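Local coordinates for sortase-like protein (Streptococcus suis, PDB 3RE9) that probably acts as a class C sortase, a transpeptidase of the kind that covalently joins pilin subunits on Gram-positive cell surfaces, at residues 130-135 against 163-168; 72-77 against 87-92; 122-127 against 170-175. All coordinates share one frame; numbering follows the deposited sequence.

How the contacts relate
Following the chain from the N terminus, contact 2 comes first: strand 71-73 pairs with strand 86-91, closing a short loop deep in the domain. The chain then reaches strand 122-133, where contact 3 opens, followed by contact 1 farther along the same strand. Strand 163-172 runs back antiparallel, so it closes contact 1 first and contact 3 afterwards; contact 1 is therefore the inner of two nested closures. The two meet where Val167 packs on Val127, although their centres lie about 21 Å apart. Strand 148-156 lies between strands 86-91 and 163-172, linking contact 2 to the other two within one curved sheet.

Contact 1. Residues 130-135 against 163-168; sequences IVVAEP and HRLLVR
Pro135 lies across one face of the Arg164 guanidinium, its CB 3.6 Å above the plane and set toward the rim. The two side chains cross at nearly a right angle. The arginine chain bends at chi2 (-68°), and Arg164 NH1 donates to His163 O at 2.8 Å; the acceptor is in the guanidinium plane, but the donor sits well above the carbonyl plane. His163 brings its CB to 3.3 Å from Ala133 O and runs alongside Glu134, with Glu134 CG 4.0 Å from His163 NE2. These contacts sit at one end of an antiparallel strand pair in the sortase beta-barrel. The backbone bonds of this pair link Val131 with Leu166 and Ala133 with Arg164 in both directions; Leu166 N to Val131 O is almost straight (175°). On the face carrying Ile130, Val132, Leu165 and Val167, Leu165 CD1 comes to 3.6 Å from Ile130 CG2, their side chains pointing the same way, while Val132 slants across toward the same methyl. The other face has Val131 CG1 4.2 Å from Leu166 CG, and there both Arg164 and Leu166 also touch Leu153 of strand 148-156.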
# COMPACT_ATOMS: atom_id res chain seq x y z
N ILE A 130 12.54 -8.55 0.13
CA ILE A 130 12.56 -7.92 1.45
C ILE A 130 13.86 -7.13 1.54
O ILE A 130 14.94 -7.65 1.25
CB ILE A 130 12.42 -8.95 2.59
CG1 ILE A 130 11.07 -9.64 2.50
CG2 ILE A 130 12.60 -8.30 3.99
CD1 ILE A 130 11.05 -11.00 3.14
N VAL A 131 13.73 -5.86 1.88
CA VAL A 131 14.83 -4.92 1.85
C VAL A 131 14.79 -4.14 3.17
O VAL A 131 13.72 -3.79 3.65
CB VAL A 131 14.72 -4.01 0.57
CG1 VAL A 131 15.31 -2.63 0.78
CG2 VAL A 131 15.38 -4.68 -0.62
N VAL A 132 15.96 -3.93 3.76
CA VAL A 132 16.11 -2.99 4.85
C VAL A 132 16.80 -1.76 4.26
O VAL A 132 17.97 -1.83 3.83
CB VAL A 132 16.89 -3.61 6.05
CG1 VAL A 132 17.24 -2.55 7.11
CG2 VAL A 132 16.08 -4.74 6.67
N ALA A 133 16.07 -0.65 4.21
CA ALA A 133 16.56 0.61 3.64
C ALA A 133 16.59 1.76 4.64
O ALA A 133 15.86 1.76 5.64
CB ALA A 133 15.73 1.00 2.42
N GLU A 134 17.42 2.76 4.36
CA GLU A 134 17.40 4.03 5.11
C GLU A 134 16.10 4.79 4.83
O GLU A 134 15.59 4.72 3.71
CB GLU A 134 18.61 4.88 4.74
CG GLU A 134 19.91 4.33 5.31
CD GLU A 134 21.15 5.10 4.86
OE1 GLU A 134 21.05 5.97 3.93
OE2 GLU A 134 22.23 4.82 5.46
N PRO A 135 15.58 5.53 5.83
CA PRO A 135 14.28 6.19 5.76
C PRO A 135 14.06 7.11 4.54
O PRO A 135 12.92 7.37 4.15
CB PRO A 135 14.26 7.03 7.03
CG PRO A 135 15.18 6.33 7.95
CD PRO A 135 16.26 5.81 7.11
N HIS A 163 16.12 2.49 10.40
CA HIS A 163 15.87 2.02 9.01
C HIS A 163 14.40 1.72 8.78
O HIS A 163 13.58 1.87 9.68
CB HIS A 163 16.71 0.77 8.69
CG HIS A 163 18.18 1.03 8.61
ND1 HIS A 163 18.93 1.39 9.70
CD2 HIS A 163 19.03 1.01 7.55
CE1 HIS A 163 20.18 1.58 9.33
NE2 HIS A 163 20.27 1.36 8.03
N ARG A 164 14.06 1.31 7.57
CA ARG A 164 12.72 0.83 7.25
C ARG A 164 12.82 -0.58 6.69
O ARG A 164 13.80 -0.91 6.02
CB ARG A 164 12.05 1.72 6.19
CG ARG A 164 11.91 3.17 6.57
CD ARG A 164 10.93 3.35 7.72
NE ARG A 164 10.88 4.73 8.22
CZ ARG A 164 11.70 5.24 9.14
NH1 ARG A 164 12.66 4.48 9.67
NH2 ARG A 164 11.57 6.50 9.52
N LEU A 165 11.80 -1.39 6.98
CA LEU A 165 11.65 -2.70 6.39
C LEU A 165 10.64 -2.66 5.23
O LEU A 165 9.49 -2.32 5.44
CB LEU A 165 11.19 -3.69 7.47
CG LEU A 165 10.86 -5.12 7.09
CD1 LEU A 165 12.08 -5.79 6.48
CD2 LEU A 165 10.44 -5.82 8.33
N LEU A 166 11.10 -3.01 4.01
CA LEU A 166 10.29 -2.99 2.80
C LEU A 166 10.02 -4.39 2.32
O LEU A 166 10.88 -5.03 1.68
CB LEU A 166 10.99 -2.22 1.65
CG LEU A 166 11.68 -0.88 1.82
CD1 LEU A 166 11.82 -0.21 0.49
CD2 LEU A 166 10.90 0.01 2.75
N VAL A 167 8.82 -4.88 2.62
CA VAL A 167 8.38 -6.21 2.22
C VAL A 167 7.47 -6.13 0.99
O VAL A 167 6.34 -5.67 1.10
CB VAL A 167 7.67 -6.91 3.39
CG1 VAL A 167 7.46 -8.36 3.07
CG2 VAL A 167 8.50 -6.76 4.64
N ARG A 168 7.97 -6.59 -0.16
CA ARG A 168 7.31 -6.41 -1.45
C ARG A 168 6.76 -7.69 -2.07
O ARG A 168 7.46 -8.68 -2.10
CB ARG A 168 8.28 -5.77 -2.44
CG ARG A 168 7.59 -5.38 -3.77
CD ARG A 168 8.57 -5.04 -4.84
NE ARG A 168 9.33 -6.20 -5.31
CZ ARG A 168 10.19 -6.16 -6.32
NH1 ARG A 168 10.39 -5.02 -6.96
NH2 ARG A 168 10.86 -7.22 -6.70

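Contact 2. Residues 72-77 against 87-92; sequences GHLEGT and HTVLTA
A short antiparallel strand pair runs into a type II beta turn here, within the core of the sortase domain, with Gly72 facing Thr91 and His73 facing Leu90. Gly72 and Thr91 exchange two backbone bonds, and Leu74 N donates almost straight (176°) to Val89 O at 2.9 Å. Beyond that the turn from Leu74 to Thr77 leads the chain away from the sheet, and the next bond to strand 86-91 comes from the Thr77 hydroxyl. With chi1 at 71°, OG1 sits between its own backbone N and carbonyl carbon; it donates to a lone pair of Leu74 O at 2.8 Å and accepts from Val89 N at 3.2 Å. Leu74 O also receives Thr77 N, so two bonds hold it. Gly76 has a positive phi (114°), which suits glycine at this turn position. Val89 fits between the two ends of the turn: its CB is 3.9 Å from Leu74 CB, and its CG2 is 3.7 Å from Thr77 CG2. The His73 ring presents its edge to Thr88, His73 CD2 3.5 Å from Thr88 OG1 in the ring plane. Ser78 O bonds both His73 NE2 and Thr88 OG1, while the hydroxyl of Tyr34 in helix 21-39 is hydrogen-bonded to His73 ND1, and strand 148-156 flanks strand 86-91, with Leu153 against Val89.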
# COMPACT_ATOMS: atom_id res chain seq x y z
N GLY A 72 -1.68 2.62 7.34
CA GLY A 72 -1.76 3.82 6.51
C GLY A 72 -1.23 3.63 5.10
O GLY A 72 -0.24 2.94 4.88
N HIS A 73 -1.92 4.24 4.15
CA HIS A 73 -1.53 4.24 2.73
C HIS A 73 -0.61 5.42 2.52
O HIS A 73 -0.96 6.56 2.82
CB HIS A 73 -2.76 4.39 1.84
CG HIS A 73 -2.42 4.69 0.42
ND1 HIS A 73 -2.53 5.96 -0.11
CD2 HIS A 73 -1.96 3.90 -0.57
CE1 HIS A 73 -2.13 5.94 -1.37
NE2 HIS A 73 -1.77 4.70 -1.67
N LEU A 74 0.58 5.12 2.01
CA LEU A 74 1.63 6.12 1.85
C LEU A 74 1.24 7.09 0.75
O LEU A 74 1.17 6.72 -0.43
CB LEU A 74 2.97 5.45 1.53
CG LEU A 74 4.22 6.34 1.47
CD1 LEU A 74 4.42 7.13 2.79
CD2 LEU A 74 5.46 5.52 1.19
N GLU A 75 1.00 8.34 1.14
CA GLU A 75 0.69 9.35 0.15
C GLU A 75 1.81 9.38 -0.87
O GLU A 75 2.99 9.42 -0.52
CB GLU A 75 0.33 10.74 0.74
CG GLU A 75 1.08 11.22 1.95
CD GLU A 75 0.58 10.62 3.26
OE1 GLU A 75 -0.38 11.12 3.84
OE2 GLU A 75 1.21 9.68 3.75
N GLY A 76 1.43 9.32 -2.14
CA GLY A 76 2.41 9.44 -3.19
C GLY A 76 2.53 8.16 -3.96
O GLY A 76 3.13 8.15 -5.01
N THR A 77 1.92 7.10 -3.42
CA THR A 77 1.93 5.74 -4.03
C THR A 77 0.52 5.33 -4.52
O THR A 77 -0.48 5.91 -4.11
CB THR A 77 2.51 4.69 -3.05
OG1 THR A 77 1.58 4.46 -1.99
CG2 THR A 77 3.85 5.14 -2.47
N HIS A 87 1.89 0.55 -7.90
CA HIS A 87 2.67 0.12 -6.76
C HIS A 87 2.20 0.85 -5.49
O HIS A 87 2.54 2.00 -5.24
CB HIS A 87 4.18 0.26 -7.03
CG HIS A 87 5.06 -0.36 -5.98
ND1 HIS A 87 6.43 -0.32 -6.06
CD2 HIS A 87 4.77 -1.00 -4.82
CE1 HIS A 87 6.95 -0.92 -5.00
NE2 HIS A 87 5.96 -1.34 -4.23
N THR A 88 1.38 0.16 -4.72
CA THR A 88 0.80 0.70 -3.50
C THR A 88 1.74 0.41 -2.33
O THR A 88 2.42 -0.62 -2.32
CB THR A 88 -0.62 0.12 -3.26
OG1 THR A 88 -1.31 0.91 -2.29
CG2 THR A 88 -0.59 -1.33 -2.78
N VAL A 89 1.79 1.33 -1.35
CA VAL A 89 2.55 1.09 -0.12
C VAL A 89 1.69 1.31 1.11
O VAL A 89 1.16 2.41 1.34
CB VAL A 89 3.88 1.95 -0.02
CG1 VAL A 89 4.65 1.63 1.29
CG2 VAL A 89 4.77 1.78 -1.29
N LEU A 90 1.55 0.23 1.89
CA LEU A 90 0.82 0.27 3.17
C LEU A 90 1.78 0.25 4.35
O LEU A 90 2.70 -0.55 4.39
CB LEU A 90 -0.17 -0.89 3.25
CG LEU A 90 -1.13 -1.12 2.08
CD1 LEU A 90 -2.18 -2.19 2.47
CD2 LEU A 90 -1.79 0.19 1.66
N THR A 91 1.58 1.16 5.29
CA THR A 91 2.54 1.32 6.40
C THR A 91 1.90 1.20 7.80
O THR A 91 0.73 1.53 7.96
CB THR A 91 3.35 2.63 6.24
OG1 THR A 91 4.44 2.64 7.16
CG2 THR A 91 2.50 3.84 6.46
N ALA A 92 2.64 0.68 8.78
CA ALA A 92 2.21 0.67 10.20
C ALA A 92 3.40 0.59 11.11
O ALA A 92 4.49 0.20 10.68
CB ALA A 92 1.28 -0.48 10.49

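Contact 3. Residues 122-127 against 170-175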
# COMPACT_ATOMS: atom_id res chain seq x y z
N THR A 122 -10.73 -8.94 -3.09
CA THR A 122 -9.48 -9.34 -2.49
C THR A 122 -8.43 -9.38 -3.59
O THR A 122 -8.65 -9.94 -4.66
CB THR A 122 -9.63 -10.72 -1.84
OG1 THR A 122 -10.60 -10.61 -0.80
CG2 THR A 122 -8.32 -11.19 -1.24
N LEU A 123 -7.29 -8.75 -3.28
CA LEU A 123 -6.09 -8.83 -4.10
C LEU A 123 -5.02 -9.63 -3.37
O LEU A 123 -4.81 -9.45 -2.18
CB LEU A 123 -5.55 -7.43 -4.39
CG LEU A 123 -6.49 -6.35 -4.88
CD1 LEU A 123 -5.86 -5.02 -4.54
CD2 LEU A 123 -6.72 -6.51 -6.38
N ALA A 124 -4.34 -10.50 -4.10
CA ALA A 124 -3.34 -11.40 -3.55
C ALA A 124 -1.96 -11.01 -4.08
O ALA A 124 -1.80 -10.82 -5.27
CB ALA A 124 -3.68 -12.84 -3.91
N TYR A 125 -0.99 -10.89 -3.19
CA TYR A 125 0.40 -10.59 -3.57
C TYR A 125 1.30 -11.64 -2.95
O TYR A 125 1.05 -12.09 -1.82
CB TYR A 125 0.84 -9.17 -3.15
CG TYR A 125 0.10 -8.09 -3.91
CD1 TYR A 125 -1.18 -7.70 -3.51
CD2 TYR A 125 0.66 -7.49 -5.03
CE1 TYR A 125 -1.89 -6.75 -4.20
CE2 TYR A 125 -0.04 -6.53 -5.74
CZ TYR A 125 -1.33 -6.16 -5.32
OH TYR A 125 -2.07 -5.21 -6.00
N GLU A 126 2.33 -12.05 -3.70
CA GLU A 126 3.32 -12.99 -3.22
C GLU A 126 4.64 -12.27 -2.96
O GLU A 126 5.23 -11.68 -3.88
CB GLU A 126 3.52 -14.09 -4.27
CG GLU A 126 4.41 -15.27 -3.82
CD GLU A 126 4.51 -16.34 -4.90
OE1 GLU A 126 3.47 -16.99 -5.21
OE2 GLU A 126 5.63 -16.54 -5.45
N VAL A 127 5.11 -12.33 -1.72
CA VAL A 127 6.40 -11.72 -1.35
C VAL A 127 7.58 -12.20 -2.21
O VAL A 127 7.92 -13.40 -2.19
CB VAL A 127 6.73 -11.90 0.17
CG1 VAL A 127 8.09 -11.30 0.51
CG2 VAL A 127 5.61 -11.29 1.02
N HIS A 170 4.52 -9.29 -5.66
CA HIS A 170 3.93 -9.07 -7.00
C HIS A 170 2.50 -9.63 -7.01
O HIS A 170 2.18 -10.54 -6.24
CB HIS A 170 4.77 -9.71 -8.13
CG HIS A 170 4.92 -11.20 -8.01
ND1 HIS A 170 5.99 -11.80 -7.36
CD2 HIS A 170 4.13 -12.22 -8.43
CE1 HIS A 170 5.85 -13.11 -7.39
NE2 HIS A 170 4.73 -13.39 -8.03
N ARG A 171 1.63 -9.07 -7.84
CA ARG A 171 0.26 -9.54 -7.91
C ARG A 171 0.22 -10.99 -8.36
O ARG A 171 0.92 -11.38 -9.27
CB ARG A 171 -0.53 -8.67 -8.89
CG ARG A 171 -1.98 -9.01 -9.02
CD ARG A 171 -2.82 -8.45 -7.88
NE ARG A 171 -4.23 -8.71 -8.19
CZ ARG A 171 -5.00 -7.94 -8.94
NH1 ARG A 171 -4.53 -6.81 -9.45
NH2 ARG A 171 -6.25 -8.28 -9.18
N ILE A 172 -0.58 -11.81 -7.69
CA ILE A 172 -0.84 -13.17 -8.15
C ILE A 172 -2.36 -13.37 -8.29
O ILE A 172 -3.14 -12.61 -7.68
CB ILE A 172 -0.14 -14.27 -7.26
CG1 ILE A 172 -0.54 -14.15 -5.79
CG2 ILE A 172 1.38 -14.14 -7.36
CD1 ILE A 172 -0.53 -15.48 -5.01
N PRO A 173 -2.80 -14.34 -9.12
CA PRO A 173 -4.22 -14.62 -9.21
C PRO A 173 -4.84 -15.02 -7.86
O PRO A 173 -4.21 -15.70 -7.04
CB PRO A 173 -4.28 -15.78 -10.19
CG PRO A 173 -3.09 -15.60 -11.03
CD PRO A 173 -2.05 -15.20 -10.06
N TYR A 174 -6.07 -14.55 -7.65
CA TYR A 174 -6.83 -14.91 -6.47
C TYR A 174 -8.02 -15.78 -6.85
O TYR A 174 -8.97 -15.34 -7.50
CB TYR A 174 -7.28 -13.66 -5.73
CG TYR A 174 -8.17 -13.96 -4.57
CD1 TYR A 174 -7.64 -14.43 -3.37
CD2 TYR A 174 -9.53 -13.77 -4.65
CE1 TYR A 174 -8.45 -14.71 -2.30
CE2 TYR A 174 -10.36 -14.04 -3.59
CZ TYR A 174 -9.81 -14.51 -2.42
OH TYR A 174 -10.64 -14.78 -1.36
N VAL A 175 -7.95 -17.04 -6.46
CA VAL A 175 -9.03 -17.97 -6.73
C VAL A 175 -9.78 -18.06 -5.41
O VAL A 175 -9.22 -18.50 -4.40
CB VAL A 175 -8.52 -19.37 -7.22
CG1 VAL A 175 -9.68 -20.24 -7.69
CG2 VAL A 175 -7.50 -19.23 -8.35
O HOH W 1 -7.86 -10.91 -7.73
O HOH W 2 -5.21 -11.00 -6.77
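Thr122 lays its CG2 methyl over the face of the Tyr174 ring, 3.9 Å from the centroid and 18° off the normal, a CH-pi contact. Here strand 122-133 of the sortase beta-barrel pairs antiparallel with strand 163-172, and Tyr174 belongs to the loop that follows, close to the C terminus of the model. Glu126 and His170 exchange backbone bonds, and Ile172 N donates to Ala124 O. Between these, Tyr125 and Arg171 face each other as a non-hydrogen-bonded pair. A bend at chi2 (80°) lays the arginine's CD over the tyrosine ring, 4.2 Å from its centroid, with the ring and guanidinium planes 45° apart. Beyond it, the guanidinium lies over Leu123, whose CD2 is 3.3 Å above the centre of its plane. Asp148 binds both groups from outside, forming a salt bridge to Arg171 NH1 and a hydrogen bond with Tyr125 OH; by holding NH1, Asp148 probably helps fix how the guanidinium is turned. On the opposite side of the sheet, Glu126 and His170 run side by side, with Glu126 CB over the imidazole face, and Ile172 CG2 is 3.8 Å from Glu126 CB. A water in the guanidinium plane joins the strands: it accepts from Ala124 N (2.9 Å) and Arg171 NE (2.9 Å), and donates to Ile172 O at 2.8 Å.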